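Local coordinates for protein lipase (Pelosinus fermentans, PDB 5AH0) that hydrolyses ester bonds as a lipase and also cleaves the synthetic polyester poly(butylene adipate-co-terephthalate), at residues A[264-276]-A[280-292]. Sequence-based numbering, arbitrary orientation.
Sequences TCATVPSILTSNE and VIYMTPLLYPFGR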
ATOM      1  N   THR A 264      -5.953  11.235  -6.694  1.00 42.43           N
ATOM      2  CA  THR A 264      -5.064  12.391  -6.582  1.00 41.68           C
ATOM      3  C   THR A 264      -4.523  12.820  -7.926  1.00 43.94           C
ATOM      4  O   THR A 264      -4.379  12.017  -8.841  1.00 45.03           O
ATOM      5  CB  THR A 264      -3.869  12.099  -5.683  1.00 43.01           C
ATOM      6  OG1 THR A 264      -3.227  10.902  -6.153  1.00 47.37           O
ATOM      7  CG2 THR A 264      -4.327  11.907  -4.238  1.00 41.80           C
ATOM      8  N   CYS A 265      -4.198  14.097  -8.030  1.00 43.99           N
ATOM      9  CA  CYS A 265      -3.663  14.647  -9.257  1.00 45.45           C
ATOM     10  C   CYS A 265      -2.895  15.894  -8.897  1.00 45.56           C
ATOM     11  O   CYS A 265      -3.343  16.658  -8.047  1.00 47.18           O
ATOM     12  CB  CYS A 265      -4.772  14.972 -10.266  1.00 46.84           C
ATOM     13  SG  CYS A 265      -4.114  15.373 -11.918  1.00 54.28           S
ATOM     14  N   ALA A 266      -1.736  16.093  -9.514  1.00 40.76           N
ATOM     15  CA  ALA A 266      -0.936  17.267  -9.200  1.00 40.10           C
ATOM     16  C   ALA A 266       0.110  17.526 -10.268  1.00 42.18           C
ATOM     17  O   ALA A 266       0.595  16.601 -10.901  1.00 46.28           O
ATOM     18  CB  ALA A 266      -0.266  17.104  -7.832  1.00 37.17           C
ATOM     19  N   THR A 267       0.473  18.788 -10.456  1.00 40.94           N
ATOM     20  CA  THR A 267       1.682  19.072 -11.189  1.00 43.16           C
ATOM     21  C   THR A 267       2.667  19.566 -10.141  1.00 42.76           C
ATOM     22  O   THR A 267       2.441  20.578  -9.469  1.00 40.67           O
ATOM     23  CB  THR A 267       1.508  20.112 -12.337  1.00 50.17           C
ATOM     24  OG1 THR A 267       1.226  21.387 -11.777  1.00 60.27           O
ATOM     25  CG2 THR A 267       0.379  19.727 -13.280  1.00 50.19           C
ATOM     26  N   VAL A 268       3.743  18.810  -9.968  1.00 40.02           N
ATOM     27  CA  VAL A 268       4.730  19.140  -8.955  1.00 40.51           C
ATOM     28  C   VAL A 268       5.625  20.276  -9.441  1.00 36.89           C
ATOM     29  O   VAL A 268       6.194  20.195 -10.513  1.00 38.65           O
ATOM     30  CB  VAL A 268       5.556  17.901  -8.603  1.00 37.35           C
ATOM     31  CG1 VAL A 268       6.514  18.195  -7.453  1.00 34.73           C
ATOM     32  CG2 VAL A 268       4.610  16.730  -8.280  1.00 29.73           C
ATOM     33  N   PRO A 269       5.717  21.368  -8.673  1.00 39.02           N
ATOM     34  CA  PRO A 269       6.636  22.452  -9.055  1.00 35.40           C
ATOM     35  C   PRO A 269       8.108  22.022  -9.022  1.00 36.76           C
ATOM     36  O   PRO A 269       8.451  21.004  -8.386  1.00 33.58           O
ATOM     37  CB  PRO A 269       6.369  23.539  -8.002  1.00 32.23           C
ATOM     38  CG  PRO A 269       5.760  22.836  -6.863  1.00 31.46           C
ATOM     39  CD  PRO A 269       4.969  21.686  -7.451  1.00 35.60           C
ATOM     40  N   SER A 270       8.961  22.799  -9.688  1.00 37.31           N
ATOM     41  CA  SER A 270      10.395  22.564  -9.650  1.00 37.79           C
ATOM     42  C   SER A 270      11.071  23.241  -8.453  1.00 42.97           C
ATOM     43  O   SER A 270      12.205  22.908  -8.112  1.00 48.65           O
ATOM     44  CB  SER A 270      11.042  23.043 -10.953  1.00 40.41           C
ATOM     45  OG  SER A 270      11.029  24.463 -11.055  1.00 45.20           O
ATOM     46  N   ILE A 271      10.378  24.173  -7.802  1.00 46.08           N
ATOM     47  CA  ILE A 271      10.953  24.903  -6.665  1.00 46.94           C
ATOM     48  C   ILE A 271      10.778  24.148  -5.357  1.00 42.50           C
ATOM     49  O   ILE A 271       9.681  23.711  -5.044  1.00 44.60           O
ATOM     50  CB  ILE A 271      10.301  26.284  -6.461  1.00 46.55           C
ATOM     51  CG1 ILE A 271      10.351  27.138  -7.728  1.00 49.08           C
ATOM     52  CG2 ILE A 271      10.971  26.997  -5.285  1.00 45.41           C
ATOM     53  CD1 ILE A 271      11.623  27.939  -7.885  1.00 51.11           C
ATOM     54  N   LEU A 272      11.844  24.033  -4.574  1.00 43.25           N
ATOM     55  CA  LEU A 272      11.797  23.278  -3.329  1.00 45.52           C
ATOM     56  C   LEU A 272      11.533  24.142  -2.090  1.00 50.38           C
ATOM     57  O   LEU A 272      12.259  25.093  -1.815  1.00 55.70           O
ATOM     58  CB  LEU A 272      13.109  22.520  -3.122  1.00 40.61           C
ATOM     59  CG  LEU A 272      13.201  21.770  -1.795  1.00 36.25           C
ATOM     60  CD1 LEU A 272      12.314  20.520  -1.801  1.00 33.06           C
ATOM     61  CD2 LEU A 272      14.631  21.410  -1.506  1.00 37.31           C
ATOM     62  N   THR A 273      10.489  23.779  -1.353  1.00 48.65           N
ATOM     63  CA  THR A 273      10.170  24.320  -0.039  1.00 54.00           C
ATOM     64  C   THR A 273      10.786  23.434   1.039  1.00 60.44           C
ATOM     65  O   THR A 273      11.001  22.234   0.813  1.00 61.90           O
ATOM     66  CB  THR A 273       8.650  24.387   0.158  1.00 61.52           C
ATOM     67  OG1 THR A 273       8.077  25.211  -0.864  1.00 65.62           O
ATOM     68  CG2 THR A 273       8.277  24.948   1.522  1.00 68.53           C
ATOM     69  N   SER A 274      11.060  24.002   2.213  1.00 66.19           N
ATOM     70  CA  SER A 274      11.566  23.220   3.347  1.00 72.61           C
ATOM     71  C   SER A 274      10.499  22.295   3.935  1.00 72.99           C
ATOM     72  O   SER A 274      10.761  21.513   4.845  1.00 72.96           O
ATOM     73  CB  SER A 274      12.060  24.148   4.443  1.00 77.89           C
ATOM     74  OG  SER A 274      10.987  24.961   4.893  1.00 83.13           O
ATOM     75  N   ASN A 275       9.301  22.373   3.379  1.00 74.68           N
ATOM     76  CA  ASN A 275       8.145  21.701   3.930  1.00 73.94           C
ATOM     77  C   ASN A 275       7.919  20.325   3.301  1.00 67.59           C
ATOM     78  O   ASN A 275       7.011  19.602   3.698  1.00 64.94           O
ATOM     79  CB  ASN A 275       6.919  22.594   3.710  1.00 82.61           C
ATOM     80  CG  ASN A 275       5.913  22.494   4.821  1.00 89.12           C
ATOM     81  OD1 ASN A 275       6.231  22.046   5.925  1.00 93.06           O
ATOM     82  ND2 ASN A 275       4.688  22.944   4.547  1.00 88.48           N
ATOM     83  N   GLU A 276       8.744  19.958   2.322  1.00 63.43           N
ATOM     84  CA  GLU A 276       8.487  18.740   1.559  1.00 58.61           C
ATOM     85  C   GLU A 276       9.733  17.895   1.349  1.00 53.39           C
ATOM     86  O   GLU A 276      10.850  18.359   1.565  1.00 56.86           O
ATOM     87  CB  GLU A 276       7.871  19.081   0.201  1.00 60.74           C
ATOM     88  CG  GLU A 276       8.674  20.078  -0.627  1.00 66.30           C
ATOM     89  CD  GLU A 276       7.861  20.666  -1.778  1.00 69.33           C
ATOM     90  OE1 GLU A 276       6.986  19.935  -2.303  1.00 67.75           O
ATOM     91  OE2 GLU A 276       8.095  21.848  -2.154  1.00 71.27           O
ATOM     92  N   VAL A 280      17.516  14.822  -3.626  1.00 43.27           N
ATOM     93  CA  VAL A 280      18.864  15.122  -3.146  1.00 46.68           C
ATOM     94  C   VAL A 280      19.847  15.458  -4.279  1.00 47.64           C
ATOM     95  O   VAL A 280      20.897  16.049  -4.048  1.00 50.00           O
ATOM     96  CB  VAL A 280      19.391  13.952  -2.293  1.00 50.12           C
ATOM     97  CG1 VAL A 280      20.739  14.272  -1.694  1.00 60.71           C
ATOM     98  CG2 VAL A 280      18.402  13.650  -1.166  1.00 45.12           C
ATOM     99  N   ILE A 281      19.496  15.133  -5.516  1.00 49.86           N
ATOM    100  CA  ILE A 281      20.382  15.465  -6.633  1.00 51.00           C
ATOM    101  C   ILE A 281      19.982  16.805  -7.253  1.00 47.10           C
ATOM    102  O   ILE A 281      20.795  17.721  -7.345  1.00 49.41           O
ATOM    103  CB  ILE A 281      20.384  14.365  -7.735  1.00 50.56           C
ATOM    104  CG1 ILE A 281      21.111  13.111  -7.251  1.00 53.47           C
ATOM    105  CG2 ILE A 281      21.074  14.862  -8.998  1.00 41.09           C
ATOM    106  CD1 ILE A 281      20.292  12.210  -6.384  1.00 57.05           C
ATOM    107  N   TYR A 282      18.722  16.932  -7.637  1.00 43.39           N
ATOM    108  CA  TYR A 282      18.279  18.111  -8.381  1.00 47.69           C
ATOM    109  C   TYR A 282      17.927  19.319  -7.519  1.00 50.20           C
ATOM    110  O   TYR A 282      17.755  20.424  -8.042  1.00 50.54           O
ATOM    111  CB  TYR A 282      17.079  17.747  -9.248  1.00 41.81           C
ATOM    112  CG  TYR A 282      17.388  16.614 -10.187  1.00 41.29           C
ATOM    113  CD1 TYR A 282      18.632  16.528 -10.807  1.00 39.83           C
ATOM    114  CD2 TYR A 282      16.438  15.636 -10.474  1.00 41.88           C
ATOM    115  CE1 TYR A 282      18.931  15.496 -11.672  1.00 40.76           C
ATOM    116  CE2 TYR A 282      16.722  14.598 -11.358  1.00 41.17           C
ATOM    117  CZ  TYR A 282      17.972  14.534 -11.948  1.00 43.61           C
ATOM    118  OH  TYR A 282      18.276  13.506 -12.816  1.00 51.89           O
ATOM    119  N   MET A 283      17.784  19.101  -6.214  1.00 49.71           N
ATOM    120  CA  MET A 283      17.370  20.157  -5.291  1.00 51.98           C
ATOM    121  C   MET A 283      15.999  20.685  -5.697  1.00 45.29           C
ATOM    122  O   MET A 283      15.687  21.851  -5.504  1.00 48.57           O
ATOM    123  CB  MET A 283      18.403  21.285  -5.249  1.00 60.53           C
ATOM    124  CG  MET A 283      19.834  20.823  -4.964  1.00 67.75           C
ATOM    125  SD  MET A 283      20.295  20.707  -3.220  1.00141.35           S
ATOM    126  CE  MET A 283      19.478  19.208  -2.673  1.00 61.82           C
ATOM    127  N   THR A 284      15.217  19.822  -6.331  1.00 37.86           N
ATOM    128  CA  THR A 284      13.809  20.071  -6.573  1.00 37.37           C
ATOM    129  C   THR A 284      12.985  19.311  -5.533  1.00 39.32           C
ATOM    130  O   THR A 284      13.540  18.560  -4.714  1.00 40.04           O
ATOM    131  CB  THR A 284      13.400  19.619  -7.985  1.00 35.51           C
ATOM    132  OG1 THR A 284      13.479  18.191  -8.061  1.00 35.41           O
ATOM    133  CG2 THR A 284      14.296  20.239  -9.025  1.00 35.53           C
ATOM    134  N   PRO A 285      11.659  19.468  -5.562  1.00 36.45           N
ATOM    135  CA  PRO A 285      10.893  18.490  -4.763  1.00 37.47           C
ATOM    136  C   PRO A 285      11.188  17.054  -5.250  1.00 39.15           C
ATOM    137  O   PRO A 285      11.465  16.900  -6.446  1.00 40.77           O
ATOM    138  CB  PRO A 285       9.441  18.881  -5.028  1.00 29.44           C
ATOM    139  CG  PRO A 285       9.511  20.378  -5.291  1.00 33.79           C
ATOM    140  CD  PRO A 285      10.817  20.559  -6.079  1.00 34.86           C
ATOM    141  N   LEU A 286      11.133  16.050  -4.367  1.00 31.07           N
ATOM    142  CA  LEU A 286      11.418  14.658  -4.736  1.00 29.89           C
ATOM    143  C   LEU A 286      10.618  14.199  -5.949  1.00 34.00           C
ATOM    144  O   LEU A 286      11.159  13.594  -6.859  1.00 32.15           O
ATOM    145  CB  LEU A 286      11.123  13.711  -3.558  1.00 29.99           C
ATOM    146  CG  LEU A 286      11.308  12.203  -3.792  1.00 31.86           C
ATOM    147  CD1 LEU A 286      12.746  11.915  -4.220  1.00 34.60           C
ATOM    148  CD2 LEU A 286      10.996  11.379  -2.545  1.00 31.81           C
ATOM    149  N   LEU A 287       9.328  14.512  -5.969  1.00 28.17           N
ATOM    150  CA  LEU A 287       8.438  13.990  -6.986  1.00 31.64           C
ATOM    151  C   LEU A 287       8.516  14.703  -8.335  1.00 37.05           C
ATOM    152  O   LEU A 287       7.842  14.295  -9.289  1.00 39.07           O
ATOM    153  CB  LEU A 287       7.005  14.053  -6.469  1.00 34.52           C
ATOM    154  CG  LEU A 287       6.731  13.210  -5.220  1.00 35.12           C
ATOM    155  CD1 LEU A 287       5.278  13.305  -4.842  1.00 32.06           C
ATOM    156  CD2 LEU A 287       7.133  11.770  -5.494  1.00 34.72           C
ATOM    157  N   TYR A 288       9.313  15.771  -8.417  1.00 33.27           N
ATOM    158  CA  TYR A 288       9.342  16.578  -9.627  1.00 34.77           C
ATOM    159  C   TYR A 288       9.749  15.788 -10.895  1.00 41.75           C
ATOM    160  O   TYR A 288       9.028  15.807 -11.888  1.00 43.25           O
ATOM    161  CB  TYR A 288      10.252  17.794  -9.446  1.00 29.85           C
ATOM    162  CG  TYR A 288      10.398  18.593 -10.727  1.00 30.60           C
ATOM    163  CD1 TYR A 288       9.363  19.398 -11.190  1.00 37.38           C
ATOM    164  CD2 TYR A 288      11.566  18.528 -11.483  1.00 31.52           C
ATOM    165  CE1 TYR A 288       9.488  20.127 -12.386  1.00 33.66           C
ATOM    166  CE2 TYR A 288      11.707  19.254 -12.666  1.00 34.35           C
ATOM    167  CZ  TYR A 288      10.666  20.051 -13.108  1.00 35.03           C
ATOM    168  OH  TYR A 288      10.799  20.757 -14.279  1.00 40.37           O
ATOM    169  N   PRO A 289      10.898  15.095 -10.871  1.00 43.74           N
ATOM    170  CA  PRO A 289      11.235  14.392 -12.111  1.00 41.21           C
ATOM    171  C   PRO A 289      10.303  13.210 -12.391  1.00 38.98           C
ATOM    172  O   PRO A 289      10.055  12.891 -13.553  1.00 39.05           O
ATOM    173  CB  PRO A 289      12.667  13.907 -11.860  1.00 44.03           C
ATOM    174  CG  PRO A 289      12.727  13.717 -10.380  1.00 47.54           C
ATOM    175  CD  PRO A 289      11.887  14.837  -9.805  1.00 45.81           C
ATOM    176  N   PHE A 290       9.803  12.558 -11.349  1.00 35.38           N
ATOM    177  CA  PHE A 290       8.941  11.401 -11.557  1.00 35.97           C
ATOM    178  C   PHE A 290       7.573  11.790 -12.121  1.00 38.82           C
ATOM    179  O   PHE A 290       7.083  11.142 -13.047  1.00 38.57           O
ATOM    180  CB  PHE A 290       8.831  10.613 -10.243  1.00 32.14           C
ATOM    181  CG  PHE A 290      10.177  10.181  -9.732  1.00 36.48           C
ATOM    182  CD1 PHE A 290      10.907   9.223 -10.419  1.00 35.86           C
ATOM    183  CD2 PHE A 290      10.752  10.791  -8.632  1.00 32.73           C
ATOM    184  CE1 PHE A 290      12.160   8.855  -9.990  1.00 34.93           C
ATOM    185  CE2 PHE A 290      12.015  10.418  -8.203  1.00 32.11           C
ATOM    186  CZ  PHE A 290      12.713   9.452  -8.877  1.00 33.41           C
ATOM    187  N   GLY A 291       6.989  12.865 -11.595  1.00 41.62           N
ATOM    188  CA  GLY A 291       5.787  13.452 -12.163  1.00 28.54           C
ATOM    189  C   GLY A 291       5.938  13.798 -13.634  1.00 38.44           C
ATOM    190  O   GLY A 291       5.029  13.539 -14.428  1.00 37.56           O
ATOM    191  N   ARG A 292       7.074  14.390 -14.011  1.00 38.59           N
ATOM    192  CA  ARG A 292       7.300  14.755 -15.411  1.00 39.40           C
ATOM    193  C   ARG A 292       7.504  13.520 -16.267  1.00 41.96           C
ATOM    194  O   ARG A 292       7.016  13.460 -17.400  1.00 44.69           O
ATOM    195  CB  ARG A 292       8.493  15.711 -15.551  1.00 41.25           C
ATOM    196  CG  ARG A 292       8.175  17.114 -15.044  1.00 47.89           C
ATOM    197  CD  ARG A 292       9.234  18.147 -15.375  1.00 58.45           C
ATOM    198  NE  ARG A 292       9.038  18.816 -16.655  1.00 62.96           N
ATOM    199  CZ  ARG A 292       9.763  18.558 -17.733  1.00 66.67           C
ATOM    200  NH1 ARG A 292      10.726  17.640 -17.672  1.00 70.77           N
ATOM    201  NH2 ARG A 292       9.528  19.212 -18.860  1.00 67.33           N
TER
HETATM  202  O   HOH W   1      14.392  24.788  -5.069  1.00 60.22           O
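P285 pushes its ring into the bend of 268-276, where it meets backbone oxygens and aliphatic carbon. P285 CG approaches P269 O and I271 O, each at 3.3 Å, while CD faces S270 O. Apolar packing continues around the proline: V268 CG1 lies 3.9 Å from P285 CB, and L272 packs on the same residue, its CB 4.2 Å from P285 CD and its CD1 near P285 CA. With CG1 anti to the backbone N (chi1 -175°), V268 splits its two methyls, CG1 going to P285 and the backbone N of Y288, CG2 to L287 CB. S270 CB makes a CH-pi contact over a face of the Y288 ring, 3.9 Å from its centroid and 23° off the normal. V268 O meets the same ring at its edge, near CD1, and R292 CG lies over the opposite face. This is the loop leaving strand 258-265 of the parallel sheet of an alpha/beta-hydrolase fold; it doubles back on itself before helix 288-294, whose neighbour, helix 173-190, touches L286 and L287. No direct hydrogen bond joins the segments; a water accepts from L272 N and donates to M283 O. Within the segments, Y288 N closes the type I turn 285-288 on P285 O, and the T284 hydroxyl donates to the same oxygen from the opposite face of its plane. E276 OE2 takes T273 N through its anti lone pair at 3.2 Å, and the carboxylate lies against P285 CB and CG. An alanine here would remove that acceptor and is likely to leave T273 N without this partner and part of the P285 ring uncovered.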